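Local coordinates for protein glutathione S-transferase (Pseudomonas fluorescens, PDB 3M3M) that binds glutathione and probably acts as a glutathione transferase, joining the tripeptide's thiol to electrophilic substrates, at residues S12-M21 / I159-H169. Sequence-based numbering, arbitrary orientation.
Sequences SGNCYKIKLM and IADIALYAYTH. With GSH (glutathione), chain B.
One face of the Y167 ring carries the bare CA of G13, a CH-pi contact 3.5 Å from the centroid, with CG of N14 in plane at the ring edge. About one turn on, the Y16 ring meets CE2 of Y165 at its edge and the H169 ring obliquely, planes 44° apart; CB of H169 covers one face of the Y165 ring, and CE2 of Y165 one face of the H169 ring. CG of Y167 lies anti to its carbonyl carbon (chi1 -80°), which swings the ring along the start of helix 13-24; there its OH takes a weak bond from N14 N (3.4 Å) and stands 3.3 Å from SG2 of glutathione. A leucine in place of Y167 would probably leave G13 CA without its aromatic cover and the glutathione sulfur without a neighbouring hydroxyl. H169 is held by ND1 to A166 O (2.8 Å). CB of A166 fits against G13 O at 3.2 Å and CG of K17, whose extended chain runs past A163 to a salt bridge with E100 and a hydrogen bond to S69. Farther along, CG2 of I162 meets CD2 of L20, and SE of selenomethionine M21 rests on CG2 of I159 (3.7 Å). The axes of segments 13-21 and 159-168 approach to 8.2 Å, their N-to-C directions 132° apart; their contact packs the thioredoxin-like N-terminal domain, where helix 13-24 is the beta-alpha-beta crossover between parallel strands 4-8 and 29-33, against the helical C-terminal domain.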
ATOM      1  N   SER A  12       7.984   2.433   3.882  1.00 10.57           N
ATOM      2  CA  SER A  12       7.315   1.184   3.497  1.00 10.18           C
ATOM      3  C   SER A  12       5.963   1.506   2.853  1.00 10.23           C
ATOM      4  O   SER A  12       5.180   2.233   3.480  1.00  9.41           O
ATOM      5  CB  SER A  12       7.032   0.388   4.777  1.00 10.37           C
ATOM      6  OG  SER A  12       5.946  -0.586   4.578  1.00 12.75           O
ATOM      7  N   GLY A  13       5.723   1.012   1.640  1.00  8.99           N
ATOM      8  CA  GLY A  13       4.484   1.238   0.953  1.00  8.96           C
ATOM      9  C   GLY A  13       3.326   0.735   1.801  1.00  9.33           C
ATOM     10  O   GLY A  13       2.269   1.380   1.840  1.00  8.86           O
ATOM     11  N   ASN A  14       3.480  -0.433   2.450  1.00  9.08           N
ATOM     12  CA  ASN A  14       2.381  -0.955   3.281  1.00  8.33           C
ATOM     13  C   ASN A  14       2.013  -0.016   4.433  1.00  6.60           C
ATOM     14  O   ASN A  14       0.841   0.141   4.778  1.00  7.07           O
ATOM     15  CB  ASN A  14       2.722  -2.352   3.808  1.00  7.71           C
ATOM     16  CG  ASN A  14       2.822  -3.346   2.654  1.00 10.25           C
ATOM     17  OD1 ASN A  14       3.870  -4.046   2.508  1.00 14.14           O
ATOM     18  ND2 ASN A  14       1.754  -3.418   1.846  1.00  6.27           N
ATOM     19  N   CYS A  15       3.015   0.677   4.987  1.00  8.02           N
ATOM     20  CA  CYS A  15       2.761   1.654   6.051  1.00  7.54           C
ATOM     21  C   CYS A  15       2.236   2.995   5.501  1.00  7.84           C
ATOM     22  O   CYS A  15       1.390   3.656   6.164  1.00  8.67           O
ATOM     23  CB  CYS A  15       4.097   1.909   6.802  1.00  9.10           C
ATOM     24  SG  CYS A  15       4.668   0.418   7.683  1.00 15.57           S
ATOM     25  N   TYR A  16       2.732   3.419   4.318  1.00  6.91           N
ATOM     26  CA  TYR A  16       2.186   4.594   3.670  1.00  7.55           C
ATOM     27  C   TYR A  16       0.662   4.509   3.452  1.00  6.28           C
ATOM     28  O   TYR A  16      -0.091   5.493   3.631  1.00  6.99           O
ATOM     29  CB  TYR A  16       2.892   4.812   2.322  1.00  6.08           C
ATOM     30  CG  TYR A  16       2.322   5.997   1.542  1.00  6.94           C
ATOM     31  CD1 TYR A  16       1.934   7.230   2.197  1.00  6.42           C
ATOM     32  CD2 TYR A  16       2.139   5.852   0.150  1.00  7.61           C
ATOM     33  CE1 TYR A  16       1.391   8.308   1.413  1.00  6.27           C
ATOM     34  CE2 TYR A  16       1.598   6.920  -0.640  1.00  7.21           C
ATOM     35  CZ  TYR A  16       1.269   8.146   0.032  1.00  7.58           C
ATOM     36  OH  TYR A  16       0.694   9.165  -0.727  1.00 10.24           O
ATOM     37  N   LYS A  17       0.137   3.307   3.103  1.00  6.59           N
ATOM     38  CA  LYS A  17      -1.296   3.156   3.014  1.00  6.29           C
ATOM     39  C   LYS A  17      -2.015   3.662   4.249  1.00  5.76           C
ATOM     40  O   LYS A  17      -3.067   4.321   4.094  1.00  6.61           O
ATOM     41  CB  LYS A  17      -1.687   1.637   2.954  1.00  6.38           C
ATOM     42  CG  LYS A  17      -1.216   0.934   1.690  1.00  6.84           C
ATOM     43  CD  LYS A  17      -1.304  -0.579   1.890  1.00  4.85           C
ATOM     44  CE  LYS A  17      -0.713  -1.286   0.678  1.00  5.80           C
ATOM     45  NZ  LYS A  17      -0.784  -2.805   0.823  1.00  7.07           N
ATOM     46  N   ILE A  18      -1.457   3.409   5.443  1.00  5.97           N
ATOM     47  CA  ILE A  18      -2.122   3.771   6.700  1.00  7.65           C
ATOM     48  C   ILE A  18      -1.919   5.287   6.994  1.00  8.00           C
ATOM     49  O   ILE A  18      -2.881   5.979   7.409  1.00  8.66           O
ATOM     50  CB  ILE A  18      -1.593   2.910   7.828  1.00  8.34           C
ATOM     51  CG1 ILE A  18      -1.665   1.381   7.438  1.00  6.12           C
ATOM     52  CG2 ILE A  18      -2.431   3.157   9.081  1.00  9.09           C
ATOM     53  CD1 ILE A  18      -3.008   0.939   6.779  1.00  8.55           C
ATOM     54  N   LYS A  19      -0.731   5.792   6.728  1.00  8.34           N
ATOM     55  CA  LYS A  19      -0.513   7.288   6.851  1.00  9.99           C
ATOM     56  C   LYS A  19      -1.549   7.988   5.956  1.00 10.15           C
ATOM     57  O   LYS A  19      -2.221   8.958   6.366  1.00 10.01           O
ATOM     58  CB  LYS A  19       0.917   7.642   6.380  1.00 11.12           C
ATOM     59  CG  LYS A  19       1.139   9.195   6.465  1.00 11.88           C
ATOM     60  CD  LYS A  19       2.430   9.599   5.733  1.00 10.71           C
ATOM     61  CE  LYS A  19       2.537  11.181   5.744  1.00 11.24           C
ATOM     62  NZ  LYS A  19       3.867  11.591   5.109  1.00 12.91           N
ATOM     63  N   LEU A  20      -1.616   7.549   4.691  1.00  7.50           N
ATOM     64  CA  LEU A  20      -2.576   8.210   3.766  1.00  8.34           C
ATOM     65  C   LEU A  20      -4.029   8.114   4.246  1.00  9.19           C
ATOM     66  O   LEU A  20      -4.761   9.125   4.307  1.00  8.62           O
ATOM     67  CB  LEU A  20      -2.460   7.516   2.372  1.00  6.93           C
ATOM     68  CG  LEU A  20      -3.349   8.125   1.249  1.00  6.42           C
ATOM     69  CD1 LEU A  20      -3.264   9.778   1.168  1.00  8.98           C
ATOM     70  CD2 LEU A  20      -2.864   7.483  -0.104  1.00  6.29           C
HETATM   71  N   MSE A  21      -4.440   6.890   4.636  1.00  7.13           N
HETATM   72  CA  MSE A  21      -5.845   6.735   5.130  1.00  8.09           C
HETATM   73  C   MSE A  21      -6.178   7.588   6.376  1.00  7.78           C
HETATM   74  O   MSE A  21      -7.226   8.256   6.390  1.00  7.80           O
HETATM   75  CB  MSE A  21      -6.062   5.276   5.448  1.00  6.19           C
HETATM   76  CG  MSE A  21      -7.456   4.893   5.969  1.00 10.06           C
HETATM   77 SE   MSE A  21      -8.725   4.736   4.430  1.00 23.89          SE
HETATM   78  CE  MSE A  21      -9.228   6.619   4.090  1.00 13.71           C
ATOM     79  N   ILE A 159     -10.500   2.283  -0.840  1.00  8.77           N
ATOM     80  CA  ILE A 159      -9.272   1.712  -0.283  1.00  8.35           C
ATOM     81  C   ILE A 159      -8.637   0.726  -1.247  1.00  8.51           C
ATOM     82  O   ILE A 159      -7.528   0.328  -1.009  1.00 10.33           O
ATOM     83  CB  ILE A 159      -9.558   0.978   1.098  1.00  6.61           C
ATOM     84  CG1 ILE A 159     -10.683  -0.089   0.990  1.00  6.20           C
ATOM     85  CG2 ILE A 159     -10.003   2.100   2.118  1.00  9.06           C
ATOM     86  CD1 ILE A 159     -10.935  -0.781   2.412  1.00  7.65           C
ATOM     87  N   ALA A 160      -9.332   0.332  -2.324  1.00  8.99           N
ATOM     88  CA  ALA A 160      -8.569  -0.446  -3.367  1.00 10.27           C
ATOM     89  C   ALA A 160      -7.548   0.457  -4.045  1.00  9.83           C
ATOM     90  O   ALA A 160      -6.433   0.022  -4.308  1.00  8.08           O
ATOM     91  CB  ALA A 160      -9.519  -0.984  -4.463  1.00  9.79           C
ATOM     92  N   ASP A 161      -7.925   1.688  -4.373  1.00  7.45           N
ATOM     93  CA  ASP A 161      -6.934   2.621  -4.997  1.00  7.67           C
ATOM     94  C   ASP A 161      -5.820   2.910  -4.016  1.00  7.85           C
ATOM     95  O   ASP A 161      -4.686   2.980  -4.415  1.00  9.40           O
ATOM     96  CB  ASP A 161      -7.690   3.935  -5.341  1.00  7.62           C
ATOM     97  CG  ASP A 161      -8.877   3.679  -6.306  1.00  9.62           C
ATOM     98  OD1 ASP A 161      -8.676   3.278  -7.465  1.00  9.75           O
ATOM     99  OD2 ASP A 161     -10.011   3.861  -5.858  1.00 10.46           O
ATOM    100  N   ILE A 162      -6.168   3.201  -2.755  1.00  8.58           N
ATOM    101  CA  ILE A 162      -5.154   3.508  -1.731  1.00  8.04           C
ATOM    102  C   ILE A 162      -4.166   2.288  -1.650  1.00  7.52           C
ATOM    103  O   ILE A 162      -2.901   2.463  -1.688  1.00  7.06           O
ATOM    104  CB  ILE A 162      -5.762   3.758  -0.410  1.00  7.29           C
ATOM    105  CG1 ILE A 162      -6.589   5.104  -0.453  1.00  9.26           C
ATOM    106  CG2 ILE A 162      -4.633   3.833   0.685  1.00 10.05           C
ATOM    107  CD1 ILE A 162      -7.506   5.274   0.741  1.00 12.72           C
ATOM    108  N   ALA A 163      -4.713   1.090  -1.570  1.00  6.61           N
ATOM    109  CA  ALA A 163      -3.842  -0.122  -1.477  1.00  8.16           C
ATOM    110  C   ALA A 163      -2.855  -0.196  -2.662  1.00  8.34           C
ATOM    111  O   ALA A 163      -1.655  -0.563  -2.514  1.00  9.26           O
ATOM    112  CB  ALA A 163      -4.757  -1.372  -1.395  1.00  7.72           C
ATOM    113  N   LEU A 164      -3.356   0.024  -3.896  1.00  7.22           N
ATOM    114  CA  LEU A 164      -2.495  -0.090  -5.095  1.00  7.01           C
ATOM    115  C   LEU A 164      -1.639   1.169  -5.361  1.00  6.80           C
ATOM    116  O   LEU A 164      -0.563   1.048  -6.002  1.00  8.97           O
ATOM    117  CB  LEU A 164      -3.322  -0.488  -6.332  1.00  6.60           C
ATOM    118  CG  LEU A 164      -3.647  -2.019  -6.221  1.00 11.17           C
ATOM    119  CD1 LEU A 164      -4.826  -2.426  -6.907  1.00 13.02           C
ATOM    120  CD2 LEU A 164      -2.472  -2.831  -6.697  1.00  6.39           C
ATOM    121  N   TYR A 165      -2.062   2.356  -4.873  1.00  7.90           N
ATOM    122  CA  TYR A 165      -1.278   3.555  -5.129  1.00  7.25           C
ATOM    123  C   TYR A 165       0.014   3.506  -4.352  1.00  7.33           C
ATOM    124  O   TYR A 165       1.034   4.015  -4.845  1.00  8.01           O
ATOM    125  CB  TYR A 165      -2.083   4.765  -4.667  1.00  5.64           C
ATOM    126  CG  TYR A 165      -1.365   6.084  -4.877  1.00  8.30           C
ATOM    127  CD1 TYR A 165      -1.362   6.712  -6.184  1.00  8.37           C
ATOM    128  CD2 TYR A 165      -0.678   6.674  -3.824  1.00  8.52           C
ATOM    129  CE1 TYR A 165      -0.666   7.902  -6.379  1.00  8.88           C
ATOM    130  CE2 TYR A 165       0.063   7.883  -4.050  1.00  9.31           C
ATOM    131  CZ  TYR A 165       0.059   8.428  -5.307  1.00 11.21           C
ATOM    132  OH  TYR A 165       0.792   9.623  -5.493  1.00 10.18           O
ATOM    133  N   ALA A 166      -0.029   2.888  -3.155  1.00  8.29           N
ATOM    134  CA  ALA A 166       1.114   3.016  -2.238  1.00  8.56           C
ATOM    135  C   ALA A 166       2.424   2.569  -2.894  1.00  9.24           C
ATOM    136  O   ALA A 166       3.408   3.326  -2.812  1.00  9.74           O
ATOM    137  CB  ALA A 166       0.855   2.229  -0.892  1.00  8.39           C
ATOM    138  N   TYR A 167       2.490   1.378  -3.506  1.00  7.71           N
ATOM    139  CA  TYR A 167       3.698   1.046  -4.167  1.00  8.16           C
ATOM    140  C   TYR A 167       3.667   1.458  -5.657  1.00  9.69           C
ATOM    141  O   TYR A 167       4.749   1.632  -6.227  1.00  8.73           O
ATOM    142  CB  TYR A 167       3.927  -0.496  -4.115  1.00  7.47           C
ATOM    143  CG  TYR A 167       4.508  -0.859  -2.737  1.00  8.72           C
ATOM    144  CD1 TYR A 167       5.865  -0.579  -2.448  1.00  7.17           C
ATOM    145  CD2 TYR A 167       3.717  -1.550  -1.833  1.00  8.23           C
ATOM    146  CE1 TYR A 167       6.405  -0.948  -1.152  1.00  8.60           C
ATOM    147  CE2 TYR A 167       4.252  -1.969  -0.581  1.00 10.22           C
ATOM    148  CZ  TYR A 167       5.582  -1.677  -0.268  1.00 12.10           C
ATOM    149  OH  TYR A 167       6.073  -2.038   1.041  1.00 15.09           O
ATOM    150  N   THR A 168       2.498   1.485  -6.262  1.00  8.03           N
ATOM    151  CA  THR A 168       2.590   1.820  -7.718  1.00  8.24           C
ATOM    152  C   THR A 168       3.225   3.225  -7.917  1.00  9.53           C
ATOM    153  O   THR A 168       3.989   3.403  -8.851  1.00  9.60           O
ATOM    154  CB  THR A 168       1.232   1.758  -8.395  1.00  8.33           C
ATOM    155  OG1 THR A 168       0.660   0.438  -8.227  1.00  7.67           O
ATOM    156  CG2 THR A 168       1.369   2.008  -9.942  1.00  8.77           C
ATOM    157  N   HIS A 169       2.876   4.177  -7.087  1.00  8.29           N
ATOM    158  CA  HIS A 169       3.405   5.537  -7.260  1.00 10.35           C
ATOM    159  C   HIS A 169       4.943   5.622  -7.162  1.00 11.85           C
ATOM    160  O   HIS A 169       5.487   6.639  -7.656  1.00 12.40           O
ATOM    161  CB  HIS A 169       2.674   6.549  -6.329  1.00  9.28           C
ATOM    162  CG  HIS A 169       3.378   6.812  -5.043  1.00 11.80           C
ATOM    163  ND1 HIS A 169       3.445   5.902  -4.016  1.00  9.48           N
ATOM    164  CD2 HIS A 169       4.020   7.930  -4.598  1.00 12.66           C
ATOM    165  CE1 HIS A 169       4.086   6.430  -2.984  1.00 11.21           C
ATOM    166  NE2 HIS A 169       4.482   7.655  -3.327  1.00 12.78           N
TER
HETATM  167  N1  GSH B 209       0.888  -8.471   4.115  1.00  7.46           N
HETATM  168  CA1 GSH B 209       1.510  -7.427   5.022  1.00  7.66           C
HETATM  169  C1  GSH B 209       0.748  -6.099   4.977  1.00  6.80           C
HETATM  170  O11 GSH B 209       0.699  -5.421   6.044  1.00  9.19           O
HETATM  171  O12 GSH B 209       0.263  -5.724   3.875  1.00 10.10           O
HETATM  172  CB1 GSH B 209       2.978  -7.260   4.510  1.00  9.25           C
HETATM  173  CG1 GSH B 209       3.611  -6.224   5.384  1.00  8.67           C
HETATM  174  CD1 GSH B 209       5.144  -6.229   5.207  1.00 10.21           C
HETATM  175  OE1 GSH B 209       5.758  -7.097   4.310  1.00 11.35           O
HETATM  176  N2  GSH B 209       5.932  -5.380   5.932  1.00  9.95           N
HETATM  177  CA2 GSH B 209       7.382  -5.383   5.745  1.00 12.26           C
HETATM  178  C2  GSH B 209       7.963  -5.894   6.990  1.00 12.51           C
HETATM  179  O2  GSH B 209       7.403  -5.517   8.134  1.00 11.93           O
HETATM  180  CB2 GSH B 209       7.797  -3.908   5.502  1.00 12.03           C
HETATM  181  SG2 GSH B 209       7.040  -3.253   3.905  1.00 19.54           S
HETATM  182  N3  GSH B 209       8.997  -6.721   6.958  1.00 13.58           N
HETATM  183  CA3 GSH B 209       9.587  -7.127   8.246  1.00 20.44           C
HETATM  184  C3  GSH B 209      10.001  -8.587   8.277  1.00 34.29           C
HETATM  185  O31 GSH B 209      10.850  -8.992   9.129  1.00 36.59           O
HETATM  186  O32 GSH B 209       9.466  -9.383   7.488  1.00 36.51           O